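PDB 3CAN: pyruvate-formate lyase-activating enzyme from Bacteroides vulgatus ATCC 8482, which probably belongs to the radical SAM superfamily and folds here into parallel strands alternating with helices. Local coordinates for residues 19-22 against 23-27; 101-104 against 105-109. One frame throughout, in Å; residues are numbered along the deposited sequence.

Contact 1: 19-22 against 23-27; sequences EFLI and DILKR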
loop_
_atom_site.group_PDB
_atom_site.type_symbol
_atom_site.label_atom_id
_atom_site.label_comp_id
_atom_site.label_asym_id
_atom_site.label_seq_id
_atom_site.Cartn_x
_atom_site.Cartn_y
_atom_site.Cartn_z
ATOM N N GLU A 19 -20.536 -11.457 -1.449
ATOM C CA GLU A 19 -21.618 -10.811 -2.198
ATOM C C GLU A 19 -21.519 -9.282 -2.108
ATOM O O GLU A 19 -21.688 -8.549 -3.113
ATOM C CB GLU A 19 -22.979 -11.281 -1.680
ATOM C CG GLU A 19 -24.166 -10.799 -2.493
ATOM C CD GLU A 19 -24.311 -11.467 -3.848
ATOM O OE1 GLU A 19 -23.715 -12.553 -4.065
ATOM O OE2 GLU A 19 -25.038 -10.886 -4.684
ATOM N N PHE A 20 -21.263 -8.809 -0.895
ATOM C CA PHE A 20 -21.067 -7.386 -0.639
ATOM C C PHE A 20 -19.886 -6.820 -1.437
ATOM O O PHE A 20 -20.005 -5.764 -2.050
ATOM C CB PHE A 20 -20.822 -7.150 0.846
ATOM C CG PHE A 20 -20.561 -5.711 1.183
ATOM C CD1 PHE A 20 -21.597 -4.791 1.116
ATOM C CD2 PHE A 20 -19.298 -5.271 1.532
ATOM C CE1 PHE A 20 -21.389 -3.456 1.403
ATOM C CE2 PHE A 20 -19.075 -3.921 1.822
ATOM C CZ PHE A 20 -20.115 -3.020 1.758
ATOM N N LEU A 21 -18.764 -7.532 -1.408
ATOM C CA LEU A 21 -17.551 -7.137 -2.156
ATOM C C LEU A 21 -17.875 -6.948 -3.632
ATOM O O LEU A 21 -17.571 -5.920 -4.209
ATOM C CB LEU A 21 -16.478 -8.201 -1.982
ATOM C CG LEU A 21 -15.170 -8.065 -2.753
ATOM C CD1 LEU A 21 -14.466 -6.780 -2.384
ATOM C CD2 LEU A 21 -14.308 -9.282 -2.489
ATOM N N ILE A 22 -18.539 -7.928 -4.227
ATOM C CA ILE A 22 -18.908 -7.847 -5.645
ATOM C C ILE A 22 -19.856 -6.668 -5.910
ATOM O O ILE A 22 -19.711 -5.947 -6.903
ATOM C CB ILE A 22 -19.531 -9.185 -6.132
ATOM C CG1 ILE A 22 -18.497 -10.322 -6.069
ATOM C CG2 ILE A 22 -20.074 -9.032 -7.546
ATOM C CD1 ILE A 22 -17.289 -10.103 -6.898
ATOM N N ASP A 23 -20.807 -6.430 -5.009
ATOM C CA ASP A 23 -21.708 -5.290 -5.151
ATOM C C ASP A 23 -20.942 -3.955 -5.142
ATOM O O ASP A 23 -21.170 -3.088 -5.983
ATOM C CB ASP A 23 -22.751 -5.296 -4.044
ATOM C CG ASP A 23 -23.799 -4.227 -4.238
ATOM O OD1 ASP A 23 -24.507 -4.264 -5.262
ATOM O OD2 ASP A 23 -23.873 -3.337 -3.387
ATOM N N ILE A 24 -20.027 -3.795 -4.200
ATOM C CA ILE A 24 -19.248 -2.558 -4.116
ATOM C C ILE A 24 -18.362 -2.428 -5.348
ATOM O O ILE A 24 -18.253 -1.358 -5.931
ATOM C CB ILE A 24 -18.408 -2.510 -2.841
ATOM C CG1 ILE A 24 -19.302 -2.503 -1.587
ATOM C CG2 ILE A 24 -17.459 -1.281 -2.879
ATOM C CD1 ILE A 24 -20.378 -1.414 -1.535
ATOM N N LEU A 25 -17.727 -3.523 -5.752
ATOM C CA LEU A 25 -16.927 -3.513 -6.980
ATOM C C LEU A 25 -17.755 -3.082 -8.197
ATOM O O LEU A 25 -17.314 -2.253 -8.987
ATOM C CB LEU A 25 -16.299 -4.886 -7.211
ATOM C CG LEU A 25 -15.160 -5.264 -6.260
ATOM C CD1 LEU A 25 -14.763 -6.731 -6.496
ATOM C CD2 LEU A 25 -13.932 -4.365 -6.440
ATOM N N LYS A 26 -18.959 -3.626 -8.338
ATOM C CA LYS A 26 -19.841 -3.202 -9.432
ATOM C C LYS A 26 -20.153 -1.703 -9.393
ATOM O O LYS A 26 -20.068 -1.015 -10.413
ATOM C CB LYS A 26 -21.130 -4.014 -9.427
ATOM C CG LYS A 26 -20.914 -5.411 -9.964
ATOM C CD LYS A 26 -22.132 -6.282 -9.856
ATOM C CE LYS A 26 -21.927 -7.573 -10.609
ATOM N NZ LYS A 26 -23.089 -8.487 -10.390
ATOM N N ARG A 27 -20.485 -1.196 -8.215
ATOM C CA ARG A 27 -20.777 0.229 -8.041
ATOM C C ARG A 27 -19.579 1.108 -8.413
ATOM O O ARG A 27 -19.724 2.129 -9.090
ATOM C CB ARG A 27 -21.206 0.510 -6.600
ATOM C CG ARG A 27 -22.573 -0.056 -6.254
ATOM C CD ARG A 27 -22.846 0.008 -4.764
ATOM N NE ARG A 27 -24.108 -0.633 -4.437
ATOM C CZ ARG A 27 -25.289 -0.039 -4.526
ATOM N NH1 ARG A 27 -25.381 1.231 -4.890
ATOM N NH2 ARG A 27 -26.387 -0.716 -4.233
#
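I24 lies over one face of the F20 ring, one turn further along helix 18-30. Its CG1 sits 3.7 Å from the F20 ring centroid, 21° off the normal, in a CH-pi contact displaced toward the rim. I24 CD1 reaches farther out and meets F20 CZ at 3.7 Å. I24 CG1 stands beside its own backbone N (chi1 -63°), which tips it back toward the preceding turn and against the ring face. This flank also faces the second subunit, where F20 packs on Q31 and I24 on I24 of that chain.

The buried side is closely packed. L21 and L25 run side by side in the same direction, and L21 CG touches L25 CD1 at 4.0 Å. L25 CG presses closer still, 3.2 Å from L21 O, the carbonyl that also accepts L25 N at 2.9 Å. L21, I24 and L25 all rest on F9 of strand 6-10.

I22 forms the border toward helix 45-53, packing on E50 and V51. Its CG2 meets K26 CE at 3.9 Å, where the extended lysine chain slants past it.

The solvent side is looser. E19 and K26 are exposed, and their opposite charges, E19 OE2 and K26 NZ, stay 6.5 Å apart without contact. D23 is held more firmly: R27 NE donates to D23 OD2 over 2.9 Å in a nearly straight salt bridge (173°). The carboxylate oxygen lies in the guanidinium plane but is met from above its own plane. The bridge may offset the repulsion from R27 of the second subunit, whose guanidinium lies close to this one.

With i to i+4 backbone bonds throughout, this is the amphipathic connecting helix of a beta-alpha-beta crossover, joining parallel strands 6-10 and 35-38.

Contact 2: 101-104 against 105-109; sequences LIEG and VNADE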
loop_
_atom_site.group_PDB
_atom_site.type_symbol
_atom_site.label_atom_id
_atom_site.label_comp_id
_atom_site.label_asym_id
_atom_site.label_seq_id
_atom_site.Cartn_x
_atom_site.Cartn_y
_atom_site.Cartn_z
ATOM N N LEU A 101 9.146 -9.369 3.158
ATOM C CA LEU A 101 10.449 -10.020 3.149
ATOM C C LEU A 101 11.079 -9.880 4.531
ATOM O O LEU A 101 11.406 -8.777 4.955
ATOM C CB LEU A 101 11.333 -9.387 2.075
ATOM C CG LEU A 101 12.621 -10.130 1.705
ATOM C CD1 LEU A 101 12.339 -11.527 1.111
ATOM C CD2 LEU A 101 13.447 -9.300 0.737
ATOM N N ILE A 102 11.209 -11.008 5.222
ATOM C CA ILE A 102 11.575 -11.038 6.637
ATOM C C ILE A 102 12.783 -11.951 6.806
ATOM O O ILE A 102 12.692 -13.153 6.556
ATOM C CB ILE A 102 10.407 -11.571 7.507
ATOM C CG1 ILE A 102 9.096 -10.829 7.187
ATOM C CG2 ILE A 102 10.753 -11.447 9.000
ATOM C CD1 ILE A 102 7.823 -11.601 7.491
ATOM N N GLU A 103 13.913 -11.366 7.197
ATOM C CA GLU A 103 15.110 -12.133 7.477
ATOM C C GLU A 103 14.802 -13.011 8.680
ATOM O O GLU A 103 14.381 -12.499 9.728
ATOM C CB GLU A 103 16.277 -11.193 7.767
ATOM C CG GLU A 103 17.585 -11.876 8.103
ATOM C CD GLU A 103 18.102 -12.764 6.993
ATOM O OE1 GLU A 103 18.196 -12.303 5.834
ATOM O OE2 GLU A 103 18.446 -13.922 7.288
ATOM N N GLY A 104 15.006 -14.316 8.512
ATOM C CA GLY A 104 14.647 -15.313 9.513
ATOM C C GLY A 104 13.361 -16.072 9.237
ATOM O O GLY A 104 13.091 -17.079 9.890
ATOM N N VAL A 105 12.574 -15.613 8.261
ATOM C CA VAL A 105 11.311 -16.265 7.915
ATOM C C VAL A 105 11.265 -16.743 6.452
ATOM O O VAL A 105 10.923 -17.900 6.187
ATOM C CB VAL A 105 10.123 -15.316 8.169
ATOM C CG1 VAL A 105 8.798 -15.970 7.778
ATOM C CG2 VAL A 105 10.109 -14.879 9.641
ATOM N N ASN A 106 11.588 -15.858 5.515
ATOM C CA ASN A 106 11.360 -16.146 4.085
ATOM C C ASN A 106 12.316 -15.478 3.094
ATOM O O ASN A 106 12.052 -15.492 1.897
ATOM C CB ASN A 106 9.914 -15.789 3.711
ATOM C CG ASN A 106 9.634 -14.288 3.820
ATOM O OD1 ASN A 106 10.534 -13.501 4.118
ATOM N ND2 ASN A 106 8.395 -13.898 3.582
ATOM N N ALA A 107 13.414 -14.901 3.583
ATOM C CA ALA A 107 14.389 -14.232 2.716
ATOM C C ALA A 107 15.547 -15.149 2.336
ATOM O O ALA A 107 16.526 -14.709 1.708
ATOM C CB ALA A 107 14.910 -12.929 3.391
ATOM N N ASP A 108 15.447 -16.422 2.709
ATOM C CA ASP A 108 16.442 -17.413 2.315
ATOM C C ASP A 108 16.390 -17.677 0.813
ATOM O O ASP A 108 15.321 -17.644 0.201
ATOM C CB ASP A 108 16.277 -18.724 3.105
ATOM C CG ASP A 108 14.861 -19.278 3.048
ATOM O OD1 ASP A 108 13.931 -18.624 3.587
ATOM O OD2 ASP A 108 14.679 -20.376 2.473
ATOM N N GLU A 109 17.559 -17.951 0.235
ATOM C CA GLU A 109 17.701 -18.215 -1.188
ATOM C C GLU A 109 16.762 -19.346 -1.630
ATOM O O GLU A 109 16.133 -19.268 -2.688
ATOM C CB GLU A 109 19.159 -18.591 -1.490
ATOM C CG GLU A 109 19.416 -19.036 -2.898
ATOM C CD GLU A 109 20.873 -19.408 -3.113
ATOM O OE1 GLU A 109 21.748 -18.564 -2.810
ATOM O OE2 GLU A 109 21.129 -20.538 -3.575
HETATM O O HOH W 1 18.383 -14.454 4.073
HETATM O O HOH W 2 15.376 -15.445 5.910
#
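A type II beta turn, I102 to V105, opens the beta-alpha loop that leads from strand 95-101 to helix 109-121. V105 N closes it on I102 O at 3.0 Å, approaching from above the carbonyl plane. N106 N reaches the same oxygen at 3.1 Å, almost in line with the C=O, so two amides grip it. G104, at the third position, takes the positive phi (102°) usual for glycine there.

The N106 side chain ties the loop together. Its CG stands between backbone N and carbonyl carbon (chi1 66°), turning OD1 back to accept I102 N at 2.8 Å, in the carbonyl plane and nearly straight. N106 ND2 serves P100 O and K63 O, so both ends of the amide are bonded and its rotation is fixed.

Apolar contacts fill in around these bonds: I102 CG2 lies alongside V105 CG2 at 3.6 Å, and L101 CD1 meets A107 CB at 3.7 Å. D108 then N-caps helix 109-121 through N111 N. On the wetter side, a water accepts from G104 N at 2.9 Å and, weakly, from A107 N at 3.1 Å.

How the contacts relate
Both contacts are local and partly buried, but they lie on opposite sides of the chain's centre, about 36 Å apart between centres, and share no element. Contact 1 sits within helix 18-30, next to the edge strand 6-10 and the second subunit. Contact 2 belongs to the loop after the inner strand 95-101, reaches helices 67-74 and 161-173, and is touched by no other chain. In contact 1 the backbone bonds repeat regularly, while side chains divide into an apolar face and a charged one. In contact 2 no such repeat exists: a buried asparagine, a shared carbonyl and bound waters satisfy backbone groups of an irregular path.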